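Local atomic coordinates of ABC transporter, substrate-binding protein (Clostridium perfringens, PDB entry 4EDP), a protein that probably captures a solute outside the cell membrane and hands it to an ABC transporter for uptake. Residues A[151-154]-A[158-161]. Numbering follows the deposited sequence.
Sequences IEIN and DLWK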
ATOM      1  N   ILE A 151     -15.395  24.103  -4.936  1.00 22.61           N
ATOM      2  CA  ILE A 151     -15.255  23.928  -3.491  1.00 21.52           C
ATOM      3  C   ILE A 151     -13.774  23.744  -3.235  1.00 20.35           C
ATOM      4  O   ILE A 151     -13.178  22.805  -3.748  1.00 19.90           O
ATOM      5  CB  ILE A 151     -16.034  22.706  -2.968  1.00 21.41           C
ATOM      6  CG1 ILE A 151     -17.523  22.822  -3.277  1.00 22.14           C
ATOM      7  CG2 ILE A 151     -15.845  22.546  -1.458  1.00 20.08           C
ATOM      8  CD1 ILE A 151     -18.299  21.561  -2.943  1.00 22.37           C
ATOM      9  N   GLU A 152     -13.174  24.641  -2.463  1.00 20.01           N
ATOM     10  CA  GLU A 152     -11.749  24.556  -2.162  1.00 20.69           C
ATOM     11  C   GLU A 152     -11.432  23.430  -1.169  1.00 19.35           C
ATOM     12  O   GLU A 152     -12.008  23.364  -0.072  1.00 18.63           O
ATOM     13  CB  GLU A 152     -11.248  25.882  -1.606  1.00 22.47           C
ATOM     14  CG  GLU A 152      -9.744  25.938  -1.401  1.00 26.73           C
ATOM     15  CD  GLU A 152      -8.939  25.968  -2.711  1.00 31.82           C
ATOM     16  OE1 GLU A 152      -9.523  26.127  -3.805  1.00 34.86           O
ATOM     17  OE2 GLU A 152      -7.700  25.868  -2.621  1.00 39.42           O
ATOM     18  N   ILE A 153     -10.525  22.538  -1.578  1.00 17.80           N
ATOM     19  CA  ILE A 153     -10.094  21.409  -0.761  1.00 15.88           C
ATOM     20  C   ILE A 153      -8.572  21.321  -0.870  1.00 16.02           C
ATOM     21  O   ILE A 153      -8.035  20.968  -1.934  1.00 16.21           O
ATOM     22  CB  ILE A 153     -10.719  20.068  -1.235  1.00 16.60           C
ATOM     23  CG1 ILE A 153     -12.241  20.153  -1.249  1.00 17.29           C
ATOM     24  CG2 ILE A 153     -10.241  18.938  -0.339  1.00 16.62           C
ATOM     25  CD1 ILE A 153     -12.937  18.972  -1.922  1.00 19.30           C
ATOM     26  N   ASN A 154      -7.885  21.652   0.216  0.50 15.02           N
ATOM     27  CA  ASN A 154      -6.421  21.650   0.244  0.50 14.40           C
ATOM     28  C   ASN A 154      -5.828  20.655   1.231  0.50 14.41           C
ATOM     29  O   ASN A 154      -4.854  19.958   0.944  0.50 14.95           O
ATOM     30  CB  ASN A 154      -5.931  23.054   0.618  0.50 15.68           C
ATOM     31  CG  ASN A 154      -6.222  24.076  -0.458  0.50 14.74           C
ATOM     32  OD1 ASN A 154      -5.804  23.908  -1.602  0.50 17.63           O
ATOM     33  ND2 ASN A 154      -6.905  25.153  -0.093  0.50 14.54           N
ATOM     34  N   ASP A 158     -10.193  19.692   5.375  1.00 12.31           N
ATOM     35  CA  ASP A 158     -11.184  20.332   4.496  1.00 13.74           C
ATOM     36  C   ASP A 158     -12.293  19.358   4.071  1.00 13.34           C
ATOM     37  O   ASP A 158     -13.370  19.792   3.659  1.00 14.09           O
ATOM     38  CB  ASP A 158     -10.540  20.969   3.245  1.00 11.05           C
ATOM     39  CG  ASP A 158      -9.758  22.236   3.540  1.00 16.26           C
ATOM     40  OD1 ASP A 158     -10.011  22.921   4.563  1.00 16.42           O
ATOM     41  OD2 ASP A 158      -8.901  22.571   2.699  1.00 16.58           O
ATOM     42  N   LEU A 159     -12.052  18.050   4.173  1.00 12.36           N
ATOM     43  CA  LEU A 159     -13.085  17.061   3.816  1.00 12.02           C
ATOM     44  C   LEU A 159     -14.313  17.166   4.735  1.00 11.94           C
ATOM     45  O   LEU A 159     -15.395  16.717   4.374  1.00 12.46           O
ATOM     46  CB  LEU A 159     -12.511  15.635   3.867  1.00 12.33           C
ATOM     47  CG  LEU A 159     -11.442  15.316   2.804  1.00 12.47           C
ATOM     48  CD1 LEU A 159     -10.802  13.946   3.097  1.00 13.33           C
ATOM     49  CD2 LEU A 159     -12.019  15.364   1.385  1.00 17.36           C
ATOM     50  N   TRP A 160     -14.131  17.769   5.908  1.00 11.32           N
ATOM     51  CA  TRP A 160     -15.211  17.988   6.878  1.00 12.06           C
ATOM     52  C   TRP A 160     -16.054  19.237   6.636  1.00 12.96           C
ATOM     53  O   TRP A 160     -17.040  19.452   7.339  1.00 14.08           O
ATOM     54  CB  TRP A 160     -14.648  18.048   8.303  1.00 11.16           C
ATOM     55  CG  TRP A 160     -14.384  16.714   8.960  1.00 11.35           C
ATOM     56  CD1 TRP A 160     -15.153  16.132   9.917  1.00 13.77           C
ATOM     57  CD2 TRP A 160     -13.295  15.798   8.714  1.00  9.80           C
ATOM     58  NE1 TRP A 160     -14.635  14.916  10.275  1.00 13.27           N
ATOM     59  CE2 TRP A 160     -13.496  14.683   9.556  1.00 13.94           C
ATOM     60  CE3 TRP A 160     -12.188  15.805   7.869  1.00 12.97           C
ATOM     61  CZ2 TRP A 160     -12.634  13.597   9.576  1.00 13.26           C
ATOM     62  CZ3 TRP A 160     -11.327  14.729   7.895  1.00 14.18           C
ATOM     63  CH2 TRP A 160     -11.553  13.637   8.740  1.00 13.52           C
ATOM     64  N   LYS A 161     -15.698  20.053   5.653  1.00 12.52           N
ATOM     65  CA  LYS A 161     -16.446  21.286   5.360  1.00 14.40           C
ATOM     66  C   LYS A 161     -17.914  21.024   5.075  1.00 13.33           C
ATOM     67  O   LYS A 161     -18.256  20.095   4.347  1.00 14.05           O
ATOM     68  CB  LYS A 161     -15.836  22.027   4.172  1.00 14.49           C
ATOM     69  CG  LYS A 161     -14.539  22.736   4.533  1.00 20.53           C
ATOM     70  CD  LYS A 161     -13.743  23.204   3.336  1.00 24.89           C
ATOM     71  CE  LYS A 161     -14.479  24.142   2.442  1.00 27.08           C
ATOM     72  NZ  LYS A 161     -13.469  24.800   1.535  1.00 27.49           N
TER
HETATM   73  O   HOH W   1     -15.089  26.470  -0.713  1.00 23.42           O
HETATM   74  O   HOH W   2      -8.698  25.109   2.273  1.00 40.26           O
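OD2 of the Asp158 carboxylate takes the backbone N-H of Asn154 on its anti lone pair, the one turned away from OD1. The bond is of ordinary length and nearly straight, with Asn154 N to Asp158 OD2 2.8 Å and 166° at the hydrogen. Ser155 N also donates to OD2, and so does a water 2.6 Å from it, so three donors hold this one oxygen, which should restrict the carboxylate's rotation. The same water links onward to the side-chain amide of Asn154, whose ND2 also donates to Glu152 OE2; Asn154 is modelled in two conformers, so both links are doubtful. The second flat group is the peptide that joins Glu152 to Ile153: Lys161 NZ lies 2.6 Å from Glu152 O, in the carbonyl plane and on a lone pair. A bend at chi3 (58°) in an otherwise extended chain brings the ammonium there, and a second water bridges NZ to Glu152 N. Beneath these polar links the contact is apolar: Ile153 CG2 lies 4.1 Å from Asp158 CB and 4.3 Å from Leu159 CD2. Ile153 and Leu159 both continue onto Ile143 of strand 135-145, and onto Ala233 and Val235, respectively, of strand 233-237, which joins the loop to the sheet. The example illustrates how a side chain can tie off the start of a short helical turn: Asp158 OD2 with Ser155 N is consistent with half of a capping box. Here the cap closes the turn within the loop between strands 135-145 and 168-171, in one lobe of a periplasmic-binding-protein fold.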